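Local coordinates for thioesterase domain protein YiiD (Shewanella oneidensis, PDB 1T82) that is of uncertain function but, as a dimeric hotdog-fold protein of a putative thioesterase family, probably acts on acyl groups, as a thioesterase or acyltransferase, at residues V109-P114 and L131-F136; Y99-T104 and K140-F145. All coordinates share one frame; numbering follows the deposited sequence.

Interaction 1 of 2, residues V109-P114 and L131-F136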
# COMPACT_ATOMS: atom_id res chain seq x y z
N VAL B 109 -12.61 3.87 6.86
CA VAL B 109 -11.34 4.56 6.80
C VAL B 109 -11.65 6.05 6.87
O VAL B 109 -12.35 6.59 6.01
CB VAL B 109 -10.59 4.25 5.50
CG1 VAL B 109 -9.18 4.81 5.56
CG2 VAL B 109 -10.56 2.75 5.28
N LYS B 110 -11.13 6.69 7.91
CA LYS B 110 -11.40 8.10 8.14
C LYS B 110 -10.20 9.02 8.21
O LYS B 110 -9.12 8.64 8.67
CB LYS B 110 -12.19 8.23 9.45
CG LYS B 110 -13.42 7.35 9.53
CD LYS B 110 -14.09 7.47 10.89
CE LYS B 110 -15.32 6.58 11.00
NZ LYS B 110 -16.00 6.71 12.32
N VAL B 111 -10.40 10.24 7.73
CA VAL B 111 -9.37 11.27 7.78
C VAL B 111 -10.06 12.61 8.05
O VAL B 111 -11.12 12.90 7.48
CB VAL B 111 -8.55 11.35 6.45
CG1 VAL B 111 -9.45 11.72 5.28
CG2 VAL B 111 -7.42 12.37 6.60
N ARG B 112 -9.48 13.39 8.95
CA ARG B 112 -10.02 14.70 9.31
C ARG B 112 -9.06 15.78 8.84
O ARG B 112 -7.86 15.68 9.06
CB ARG B 112 -10.22 14.80 10.83
CG ARG B 112 -10.81 16.14 11.29
CD ARG B 112 -11.22 16.12 12.76
NE ARG B 112 -12.33 15.21 13.02
CZ ARG B 112 -13.57 15.39 12.59
NH1 ARG B 112 -13.89 16.46 11.87
NH2 ARG B 112 -14.52 14.50 12.88
N TRP B 113 -9.60 16.80 8.19
CA TRP B 113 -8.79 17.89 7.67
C TRP B 113 -8.19 18.73 8.81
O TRP B 113 -8.91 19.21 9.68
CB TRP B 113 -9.65 18.78 6.77
CG TRP B 113 -8.90 19.85 6.05
CD1 TRP B 113 -9.09 21.20 6.15
CD2 TRP B 113 -7.83 19.66 5.11
NE1 TRP B 113 -8.21 21.86 5.33
CE2 TRP B 113 -7.43 20.94 4.68
CE3 TRP B 113 -7.18 18.53 4.59
CZ2 TRP B 113 -6.40 21.13 3.75
CZ3 TRP B 113 -6.16 18.72 3.66
CH2 TRP B 113 -5.78 20.02 3.25
N PRO B 114 -6.85 18.91 8.80
CA PRO B 114 -6.15 19.69 9.83
C PRO B 114 -6.07 21.19 9.52
O PRO B 114 -5.24 21.90 10.09
CB PRO B 114 -4.78 19.03 9.86
CG PRO B 114 -4.55 18.71 8.42
CD PRO B 114 -5.89 18.14 7.99
N LEU B 131 -1.27 14.30 6.66
CA LEU B 131 -2.56 13.76 7.06
C LEU B 131 -2.46 12.48 7.87
O LEU B 131 -1.52 11.69 7.70
CB LEU B 131 -3.44 13.50 5.84
CG LEU B 131 -3.85 14.68 4.97
CD1 LEU B 131 -4.72 14.19 3.82
CD2 LEU B 131 -4.62 15.69 5.82
N GLU B 132 -3.44 12.28 8.73
CA GLU B 132 -3.50 11.08 9.55
C GLU B 132 -4.76 10.34 9.13
O GLU B 132 -5.84 10.91 9.13
CB GLU B 132 -3.59 11.44 11.02
CG GLU B 132 -3.63 10.25 11.94
CD GLU B 132 -3.63 10.66 13.40
OE1 GLU B 132 -4.66 11.18 13.87
OE2 GLU B 132 -2.58 10.49 14.06
N VAL B 133 -4.61 9.07 8.77
CA VAL B 133 -5.76 8.27 8.37
C VAL B 133 -5.89 7.11 9.34
O VAL B 133 -4.89 6.50 9.73
CB VAL B 133 -5.58 7.71 6.94
CG1 VAL B 133 -6.82 6.92 6.53
CG2 VAL B 133 -5.32 8.84 5.96
N GLN B 134 -7.11 6.80 9.76
CA GLN B 134 -7.34 5.69 10.68
C GLN B 134 -8.33 4.71 10.07
O GLN B 134 -9.27 5.11 9.39
CB GLN B 134 -7.90 6.20 12.01
CG GLN B 134 -6.94 7.08 12.79
CD GLN B 134 -7.44 7.35 14.19
OE1 GLN B 134 -8.54 7.86 14.39
NE2 GLN B 134 -6.62 7.00 15.18
N LEU B 135 -8.10 3.42 10.31
CA LEU B 135 -8.99 2.40 9.78
C LEU B 135 -9.65 1.65 10.93
O LEU B 135 -8.98 1.13 11.82
CB LEU B 135 -8.21 1.44 8.88
CG LEU B 135 -9.00 0.34 8.16
CD1 LEU B 135 -8.31 -0.01 6.85
CD2 LEU B 135 -9.12 -0.88 9.06
N PHE B 136 -10.98 1.62 10.90
CA PHE B 136 -11.76 0.94 11.93
C PHE B 136 -12.57 -0.21 11.34
O PHE B 136 -12.97 -0.16 10.18
CB PHE B 136 -12.73 1.91 12.61
CG PHE B 136 -12.07 3.11 13.22
CD1 PHE B 136 -11.75 4.22 12.45
CD2 PHE B 136 -11.75 3.13 14.58
CE1 PHE B 136 -11.13 5.33 13.01
CE2 PHE B 136 -11.13 4.23 15.15
CZ PHE B 136 -10.82 5.34 14.37
O HOH W 1 -7.53 12.16 10.70
O HOH W 2 -5.24 14.48 9.34
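Lys110 and Gln134 face each other as the hydrogen-bonded pair of two antiparallel strands, neighbours in the sheet that wraps helix 62-84 in the hotdog fold. Their backbones exchange two nearly straight bonds, Lys110 N to Gln134 O and Gln134 N to Lys110 O, each 2.9 Å long with 168° at the hydrogen. Toward Arg112 the strands part and waters take over: one accepts from Arg112 N and donates to Glu132 O, the other accepts from Glu132 N and donates to Arg112 O.

Val109, Val111, Val133 and Leu135 point to the helix side, where beta-branched and leucine side chains suit an extended backbone and a dry interior. Val109 straddles two partners. With Val109 CG1 anti to the backbone N (chi1 -171°), that methyl presses on Val133 CG1 at 3.3 Å, tighter than usual for two carbons, while CG2 turns to Leu135 CD1 at 3.9 Å. An alanine here would be likely to leave Val133 CG1 and Leu135 CD1 without their methyl neighbours and open a gap beneath Ile68 and Thr72 of the helix. Val111 CG2, also anti to its backbone N, lies 3.3 Å from Glu132 O, which the bridging water holds.

On the other face, the aliphatic chain of Lys110 approaches the Phe136 ring obliquely, Lys110 CD to Phe136 CE1 4.2 Å; its ammonium, far from the ring centre, is at most weakly attracted. The Gln134 amide pairs with Gln144. Where the first strand ends, Pro114 CD sits over one face of the Trp113 ring, toward its rim, and meets Leu131 CD2 at 3.5 Å.

Interaction 2 of 2, residues Y99-T104 and K140-F145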
# COMPACT_ATOMS: atom_id res chain seq x y z
N TYR B 99 -0.06 -1.81 11.66
CA TYR B 99 -1.19 -2.72 11.63
C TYR B 99 -1.42 -3.20 13.06
O TYR B 99 -0.58 -3.89 13.63
CB TYR B 99 -0.90 -3.90 10.70
CG TYR B 99 -0.63 -3.49 9.27
CD1 TYR B 99 0.65 -3.14 8.84
CD2 TYR B 99 -1.66 -3.48 8.33
CE1 TYR B 99 0.90 -2.80 7.51
CE2 TYR B 99 -1.43 -3.13 7.00
CZ TYR B 99 -0.15 -2.80 6.60
OH TYR B 99 0.08 -2.47 5.29
N LEU B 100 -2.57 -2.84 13.62
CA LEU B 100 -2.91 -3.19 15.00
C LEU B 100 -3.69 -4.48 15.18
O LEU B 100 -3.42 -5.25 16.10
CB LEU B 100 -3.70 -2.05 15.63
CG LEU B 100 -3.08 -0.65 15.58
CD1 LEU B 100 -4.03 0.35 16.22
CD2 LEU B 100 -1.74 -0.66 16.29
N ALA B 101 -4.66 -4.72 14.31
CA ALA B 101 -5.47 -5.92 14.41
C ALA B 101 -6.04 -6.31 13.05
O ALA B 101 -6.18 -5.47 12.16
CB ALA B 101 -6.61 -5.70 15.40
N PRO B 102 -6.37 -7.60 12.87
CA PRO B 102 -6.92 -8.03 11.58
C PRO B 102 -8.25 -7.35 11.27
O PRO B 102 -9.03 -7.04 12.18
CB PRO B 102 -7.07 -9.54 11.76
CG PRO B 102 -5.97 -9.88 12.73
CD PRO B 102 -6.08 -8.75 13.73
N VAL B 103 -8.49 -7.11 9.99
CA VAL B 103 -9.72 -6.48 9.51
C VAL B 103 -10.61 -7.60 8.99
O VAL B 103 -10.29 -8.25 7.99
CB VAL B 103 -9.43 -5.49 8.36
CG1 VAL B 103 -10.73 -4.90 7.85
CG2 VAL B 103 -8.49 -4.40 8.85
N THR B 104 -11.73 -7.82 9.67
CA THR B 104 -12.65 -8.90 9.31
C THR B 104 -13.89 -8.58 8.48
O THR B 104 -14.70 -9.47 8.20
CB THR B 104 -13.08 -9.64 10.58
OG1 THR B 104 -13.64 -8.70 11.51
CG2 THR B 104 -11.89 -10.34 11.21
N LYS B 140 -13.57 -0.75 16.01
CA LYS B 140 -12.26 -0.95 16.62
C LYS B 140 -11.16 -0.47 15.69
O LYS B 140 -11.18 -0.77 14.50
CB LYS B 140 -12.03 -2.42 16.96
CG LYS B 140 -10.69 -2.68 17.62
CD LYS B 140 -10.48 -4.14 17.95
CE LYS B 140 -10.38 -4.99 16.70
NZ LYS B 140 -10.14 -6.42 17.02
N LEU B 141 -10.21 0.27 16.24
CA LEU B 141 -9.08 0.78 15.46
C LEU B 141 -8.18 -0.39 15.08
O LEU B 141 -7.63 -1.06 15.96
CB LEU B 141 -8.28 1.80 16.28
CG LEU B 141 -7.05 2.39 15.58
CD1 LEU B 141 -7.50 3.12 14.33
CD2 LEU B 141 -6.31 3.35 16.51
N CYS B 142 -8.03 -0.64 13.78
CA CYS B 142 -7.22 -1.76 13.31
C CYS B 142 -5.93 -1.38 12.59
O CYS B 142 -5.04 -2.21 12.43
CB CYS B 142 -8.06 -2.66 12.40
SG CYS B 142 -9.41 -3.52 13.24
N ALA B 143 -5.83 -0.13 12.14
CA ALA B 143 -4.63 0.33 11.46
C ALA B 143 -4.49 1.85 11.53
O ALA B 143 -5.49 2.58 11.52
CB ALA B 143 -4.61 -0.14 10.00
N GLN B 144 -3.25 2.31 11.60
CA GLN B 144 -2.91 3.73 11.71
C GLN B 144 -1.98 4.14 10.57
O GLN B 144 -1.00 3.45 10.28
CB GLN B 144 -2.23 4.01 13.05
CG GLN B 144 -2.08 5.47 13.39
CD GLN B 144 -3.41 6.17 13.59
OE1 GLN B 144 -4.18 5.83 14.50
NE2 GLN B 144 -3.70 7.14 12.73
N PHE B 145 -2.27 5.28 9.95
CA PHE B 145 -1.50 5.77 8.81
C PHE B 145 -1.14 7.25 8.94
O PHE B 145 -1.97 8.07 9.33
CB PHE B 145 -2.33 5.51 7.55
CG PHE B 145 -1.74 6.07 6.28
CD1 PHE B 145 -1.94 7.40 5.92
CD2 PHE B 145 -1.06 5.24 5.39
CE1 PHE B 145 -1.49 7.90 4.69
CE2 PHE B 145 -0.61 5.72 4.16
CZ PHE B 145 -0.82 7.05 3.81
O HOH W 3 -9.44 -7.73 14.82
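Leu100 and Leu141 cross at a slant, the CD1 methyl of Leu100 resting 3.7 Å from Leu141 CG. Leu100 has its CG anti to its own carbonyl carbon (chi1 -54°), which directs CD1 to Leu141, whereas the backbone path brings Leu100 CB to 3.5 Å from Cys142 O. Cys142 is the hub. Cys142 CB lies 3.4 Å from Ala101 O and also meets Val103 CG2, while Cys142 SG approaches Pro102 O at 3.7 Å; a small, weakly polar side chain fits this buried spot among carbonyls and a methyl.

The backbone at Cys142 forms a classic beta bulge, Cys142 and Ala143 together facing Leu135 of the adjacent strand, and strand 89-99 of the hotdog sheet runs out into a loop here. Two successive amides converge on one acceptor: Leu100 N reaches Cys142 O at 2.8 Å from well above the carbonyl plane, and Ala101 N reaches it at 3.2 Å from the same face, tilted only 21°. One oxygen thus holds the chain as it leaves its last pair, Tyr99 with Ala143. The Tyr99 hydroxyl bonds to Ala62 O and to Tyr66 of the second subunit.

Ala101 CB is small enough for Lys140 to bring its end alongside. A bend at chi3 (67°) carries Lys140 NZ to 4.0 Å from Ala101 CB, and a water accepting from Lys140 NZ at 2.7 Å donates to Pro102 O.

Interaction 1 and interaction 2 lie on one sheet, their centres about 13 Å apart, and share the hairpin made by strands 127-137 and 140-152. Along the chain, 109-114 and 131-136 fall inside the loop that 99-104 and 140-145 close. The two contacts meet directly: Cys142 N probably bonds to Leu135 O at 2.8 Å, within the bulge, and Gln134 NE2 probably bonds to Gln144 OE1, also at 2.8 Å. Val103 of the loop packs on Leu135, joining the two on the helix side. Interaction 1 touches no other subunit, whereas interaction 2 reaches the dimer partner through Tyr99.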